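Local coordinates for periplasmic binding protein/LacI transcriptional regulator (Burkholderia graminis C4D1M, PDB 5HQJ), which binds D-arabinose and probably serves as the periplasmic sugar-binding component of an ABC transporter, at residues Arg196-Val201 and Gly222-Lys227; Lys145-Gln150 and Pro180-Val185. All coordinates share one frame; numbering follows the deposited sequence.

Contact 1 of 2, residues Arg196-Val201 and Gly222-Lys227; sequences RGVSVV and GPAVAK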
loop_
_atom_site.group_PDB
_atom_site.type_symbol
_atom_site.label_atom_id
_atom_site.label_comp_id
_atom_site.label_asym_id
_atom_site.label_seq_id
_atom_site.Cartn_x
_atom_site.Cartn_y
_atom_site.Cartn_z
ATOM N N ARG A 196 17.113 -4.890 -4.001
ATOM C CA ARG A 196 17.305 -4.969 -2.555
ATOM C C ARG A 196 16.437 -6.093 -1.965
ATOM O O ARG A 196 16.876 -6.820 -1.084
ATOM C CB ARG A 196 16.979 -3.628 -1.891
ATOM C CG ARG A 196 17.651 -3.447 -0.522
ATOM C CD ARG A 196 17.455 -2.042 0.076
ATOM N NE ARG A 196 18.213 -0.996 -0.626
ATOM C CZ ARG A 196 17.684 -0.047 -1.401
ATOM N NH1 ARG A 196 16.376 0.023 -1.602
ATOM N NH2 ARG A 196 18.471 0.848 -1.983
ATOM N N GLY A 197 15.196 -6.190 -2.438
ATOM C CA GLY A 197 14.334 -7.305 -2.042
ATOM C C GLY A 197 14.895 -8.696 -2.348
ATOM O O GLY A 197 14.821 -9.628 -1.508
ATOM N N VAL A 198 15.435 -8.873 -3.557
ATOM C CA VAL A 198 16.131 -10.109 -3.920
ATOM C C VAL A 198 17.276 -10.404 -2.939
ATOM O O VAL A 198 17.338 -11.490 -2.367
ATOM C CB VAL A 198 16.644 -10.018 -5.366
ATOM C CG1 VAL A 198 17.533 -11.156 -5.690
ATOM C CG2 VAL A 198 15.464 -9.982 -6.313
ATOM N N SER A 199 18.133 -9.405 -2.681
ATOM C CA SER A 199 19.252 -9.578 -1.740
ATOM C C SER A 199 18.766 -10.018 -0.376
ATOM O O SER A 199 19.249 -10.990 0.250
ATOM C CB SER A 199 20.038 -8.270 -1.587
ATOM O OG SER A 199 20.360 -7.721 -2.851
ATOM N N VAL A 200 17.734 -9.331 0.125
ATOM C CA VAL A 200 17.167 -9.673 1.416
ATOM C C VAL A 200 16.607 -11.071 1.437
ATOM O O VAL A 200 16.918 -11.845 2.326
ATOM C CB VAL A 200 16.072 -8.650 1.814
ATOM C CG1 VAL A 200 15.346 -9.090 3.109
ATOM C CG2 VAL A 200 16.705 -7.258 1.967
ATOM N N VAL A 201 15.809 -11.422 0.432
ATOM C CA VAL A 201 15.241 -12.754 0.402
ATOM C C VAL A 201 16.332 -13.826 0.291
ATOM O O VAL A 201 16.247 -14.839 0.993
ATOM C CB VAL A 201 14.233 -12.911 -0.747
ATOM C CG1 VAL A 201 13.852 -14.383 -0.958
ATOM C CG2 VAL A 201 12.985 -12.127 -0.415
ATOM N N GLY A 222 6.327 -10.112 -3.005
ATOM C CA GLY A 222 5.957 -11.195 -3.899
ATOM C C GLY A 222 6.938 -11.373 -5.047
ATOM O O GLY A 222 7.418 -12.472 -5.295
ATOM N N PRO A 223 7.167 -10.312 -5.832
ATOM C CA PRO A 223 8.076 -10.403 -6.973
ATOM C C PRO A 223 9.469 -10.849 -6.543
ATOM O O PRO A 223 10.073 -11.669 -7.255
ATOM C CB PRO A 223 8.039 -8.982 -7.558
ATOM C CG PRO A 223 6.660 -8.483 -7.131
ATOM C CD PRO A 223 6.429 -9.040 -5.798
ATOM N N ALA A 224 9.956 -10.381 -5.393
ATOM C CA ALA A 224 11.306 -10.762 -4.984
ATOM C C ALA A 224 11.370 -12.256 -4.613
ATOM O O ALA A 224 12.273 -12.961 -5.014
ATOM C CB ALA A 224 11.766 -9.926 -3.833
ATOM N N VAL A 225 10.406 -12.726 -3.844
ATOM C CA VAL A 225 10.397 -14.119 -3.465
ATOM C C VAL A 225 10.267 -15.031 -4.687
ATOM O O VAL A 225 10.995 -16.022 -4.842
ATOM C CB VAL A 225 9.274 -14.415 -2.482
ATOM C CG1 VAL A 225 9.186 -15.902 -2.202
ATOM C CG2 VAL A 225 9.568 -13.743 -1.177
ATOM N N ALA A 226 9.401 -14.657 -5.627
ATOM C CA ALA A 226 9.238 -15.477 -6.803
ATOM C C ALA A 226 10.520 -15.447 -7.616
ATOM O O ALA A 226 10.901 -16.491 -8.156
ATOM C CB ALA A 226 8.040 -15.013 -7.613
ATOM N N LYS A 227 11.218 -14.308 -7.691
ATOM C CA LYS A 227 12.424 -14.218 -8.510
ATOM C C LYS A 227 13.475 -15.159 -7.920
ATOM O O LYS A 227 14.131 -15.920 -8.648
ATOM C CB LYS A 227 12.941 -12.787 -8.569
ATOM C CG LYS A 227 14.172 -12.655 -9.445
ATOM C CD LYS A 227 14.572 -11.212 -9.649
ATOM C CE LYS A 227 14.130 -10.687 -10.997
ATOM N NZ LYS A 227 15.006 -9.572 -11.451
#

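Contact 2 of 2, residues Lys145-Gln150 and Pro180-Val185; sequences KALNGQ and PGIKVV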
loop_
_atom_site.group_PDB
_atom_site.type_symbol
_atom_site.label_atom_id
_atom_site.label_comp_id
_atom_site.label_asym_id
_atom_site.label_seq_id
_atom_site.Cartn_x
_atom_site.Cartn_y
_atom_site.Cartn_z
ATOM N N LYS A 145 -2.996 -21.161 9.835
ATOM C CA LYS A 145 -3.775 -22.301 9.351
ATOM C C LYS A 145 -2.927 -23.110 8.363
ATOM O O LYS A 145 -2.765 -24.338 8.495
ATOM C CB LYS A 145 -5.072 -21.802 8.731
ATOM C CG LYS A 145 -6.054 -22.869 8.303
ATOM C CD LYS A 145 -7.318 -22.187 7.771
ATOM C CE LYS A 145 -8.470 -23.151 7.538
ATOM N NZ LYS A 145 -8.136 -24.236 6.579
ATOM N N ALA A 146 -2.295 -22.421 7.419
ATOM C CA ALA A 146 -1.492 -23.114 6.412
ATOM C C ALA A 146 -0.332 -23.915 6.983
ATOM O O ALA A 146 -0.005 -24.989 6.458
ATOM C CB ALA A 146 -0.973 -22.119 5.388
ATOM N N LEU A 147 0.311 -23.392 8.034
ATOM C CA LEU A 147 1.421 -24.064 8.689
ATOM C C LEU A 147 0.992 -25.015 9.822
ATOM O O LEU A 147 1.842 -25.604 10.475
ATOM C CB LEU A 147 2.402 -23.012 9.237
ATOM C CG LEU A 147 3.056 -22.128 8.176
ATOM C CD1 LEU A 147 4.059 -21.166 8.881
ATOM C CD2 LEU A 147 3.760 -22.966 7.134
ATOM N N ASN A 148 -0.324 -25.141 10.058
ATOM C CA ASN A 148 -0.803 -25.925 11.193
ATOM C C ASN A 148 -0.112 -25.458 12.468
ATOM O O ASN A 148 0.276 -26.273 13.318
ATOM C CB ASN A 148 -0.557 -27.423 10.965
ATOM C CG ASN A 148 -1.096 -27.903 9.633
ATOM O OD1 ASN A 148 -2.304 -27.890 9.397
ATOM N ND2 ASN A 148 -0.200 -28.338 8.754
ATOM N N GLY A 149 0.022 -24.138 12.591
ATOM C CA GLY A 149 0.590 -23.512 13.770
ATOM C C GLY A 149 2.062 -23.778 14.058
ATOM O O GLY A 149 2.549 -23.582 15.194
ATOM N N GLN A 150 2.825 -24.190 13.040
ATOM C CA GLN A 150 4.169 -24.621 13.234
ATOM C C GLN A 150 5.154 -24.009 12.233
ATOM O O GLN A 150 4.918 -24.122 11.030
ATOM C CB GLN A 150 4.275 -26.128 13.065
ATOM C CG GLN A 150 5.204 -26.737 14.014
ATOM C CD GLN A 150 4.666 -26.628 15.400
ATOM O OE1 GLN A 150 3.487 -26.872 15.657
ATOM N NE2 GLN A 150 5.514 -26.218 16.303
ATOM N N PRO A 180 1.811 -20.760 19.373
ATOM C CA PRO A 180 3.085 -20.888 20.090
ATOM C C PRO A 180 4.193 -21.534 19.264
ATOM O O PRO A 180 5.348 -21.232 19.493
ATOM C CB PRO A 180 2.720 -21.737 21.308
ATOM C CG PRO A 180 1.496 -22.408 20.956
ATOM C CD PRO A 180 0.740 -21.535 20.044
ATOM N N GLY A 181 3.819 -22.365 18.301
ATOM C CA GLY A 181 4.790 -23.072 17.501
ATOM C C GLY A 181 5.331 -22.280 16.328
ATOM O O GLY A 181 6.193 -22.801 15.624
ATOM N N ILE A 182 4.863 -21.040 16.132
ATOM C CA ILE A 182 5.401 -20.167 15.103
ATOM C C ILE A 182 6.279 -19.095 15.699
ATOM O O ILE A 182 5.965 -18.520 16.724
ATOM C CB ILE A 182 4.277 -19.509 14.298
ATOM C CG1 ILE A 182 3.584 -20.589 13.461
ATOM C CG2 ILE A 182 4.819 -18.373 13.418
ATOM C CD1 ILE A 182 2.379 -20.088 12.710
ATOM N N LYS A 183 7.408 -18.857 15.052
ATOM C CA LYS A 183 8.347 -17.841 15.482
ATOM C C LYS A 183 8.745 -16.959 14.336
ATOM O O LYS A 183 9.125 -17.491 13.285
ATOM C CB LYS A 183 9.588 -18.538 16.057
ATOM C CG LYS A 183 10.678 -17.649 16.581
ATOM C CD LYS A 183 11.103 -18.097 17.962
ATOM C CE LYS A 183 11.781 -16.979 18.718
ATOM N NZ LYS A 183 10.832 -15.876 19.023
ATOM N N VAL A 184 8.644 -15.654 14.499
ATOM C CA VAL A 184 9.149 -14.694 13.538
ATOM C C VAL A 184 10.650 -14.561 13.746
ATOM O O VAL A 184 11.137 -14.047 14.791
ATOM C CB VAL A 184 8.484 -13.318 13.656
ATOM C CG1 VAL A 184 9.077 -12.370 12.633
ATOM C CG2 VAL A 184 6.956 -13.425 13.462
ATOM N N VAL A 185 11.398 -15.079 12.785
ATOM C CA VAL A 185 12.867 -15.075 12.883
ATOM C C VAL A 185 13.515 -13.882 12.181
ATOM O O VAL A 185 14.686 -13.572 12.431
ATOM C CB VAL A 185 13.479 -16.413 12.375
ATOM C CG1 VAL A 185 12.997 -17.599 13.274
ATOM C CG2 VAL A 185 13.240 -16.640 10.901
HETATM O O HOH W 1 1.204 -23.221 17.367
#

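Contact 1 of 2, residues Arg196-Val201 and Gly222-Lys227
Ala224 of helix 221-229 presses its methyl group against the backbone of helix 194-207 at Gly197, joining two neighbouring helices of the Rossmann-like α/β lobe of this periplasmic binding protein. The short segments cross at -56° with their axes 8.5 Å apart, and the tight part of the interface is where the glycine faces the alanine. Ala224 CB points at the other helix and comes to rest over the face of the Gly197-Val198 peptide, 3.7 Å from Gly197 C and 3.8 Å from Val198 N. A glycine here lets the methyl settle directly on the backbone. On the buried side Val201 closes the packing: its CG2 branch, set beside its own backbone N, reaches Val225 CG2 at 3.9 Å and Ala224 CB at 4.2 Å. The Val201 and Val225 side chains cross at about a right angle. The contact is apolar throughout, with no hydrogen bond between the segments, and Val228, farther along helix 221-229, adds to the cover over Val198 and Val201. The solvent side is sparser. Whereas Ala224 CB touches Gly197, Val198 and Val201, the exposed Lys227 makes a single contact, through the aliphatic part of its chain, which leaves the helix extended and then bends at chi3 (-101°), with CD 3.7 Å from Val198 CG2.

Contact 2 of 2, residues Lys145-Gln150 and Pro180-Val185
The flat peptide between Gly149 and Gln150 carries the side chain of Ile182 on one face. Ile182 CG1 stands almost directly above Gly149 C at 3.6 Å and CD1 follows at 3.9 Å from that same carbon. With CG1 set beside the backbone N (chi1 -69°), the isoleucine directs this arm to the turn. Gln150 CB leaves on the opposite side, while at the oxygen end Gly149 O approaches Gly181 CA to 3.3 Å, an intimacy that the lack of a side chain at Gly181 permits. A water molecule bridges the backbones there, donating to Gly149 O (2.6 Å) and accepting from Gly181 N (2.9 Å). The second flat group, the Gln150 amide, turns a face to Gly181: a bend at chi2 (67°) brings NE2 to 3.4 Å from Gly181 CA, a packing contact rather than a hydrogen bond. The turn itself is a Schellman motif ending helix 132-146 just before strand 150-156, combined with a type I' turn from Leu147 to Gln150, closed by Gln150 N donating to Leu147 O at 3.1 Å. Leu147 CD1 also touches Ile182 CD1, 4.3 Å away. Beyond the turn, Gly181 and Lys183 take up backbone hydrogen bonds with Gly151 of strand 150-156. Strands 150-156 and 181-188 are adjacent and parallel, joined through helix 163-176 in a beta-alpha-beta crossover. Ile182 continues onto Val153 and onto Leu176 of that helix, and Leu147 reaches Lys212 of strand 211-216 and Glu242 of strand 242-246.

Both contacts belong to the same α/β lobe, built round the mixed sheet in which strand 181-188 is an edge strand beside 150-156. Along the chain they come in series: contact 2 is complete before contact 1 begins, and strand 181-188 is followed, after a short loop that carries Asp192 of the sugar pocket, by helix 194-207. Their centres lie 22 Å apart and their nearest atoms about 10 Å, so they do not touch. Contact 1 is buried between helices, and the loop before its second helix carries Ser218 and Gln219 of the same pocket. Contact 2 lies at the surface, its centre 25 Å from the chain centre, where strands 150-156 and 181-188 begin.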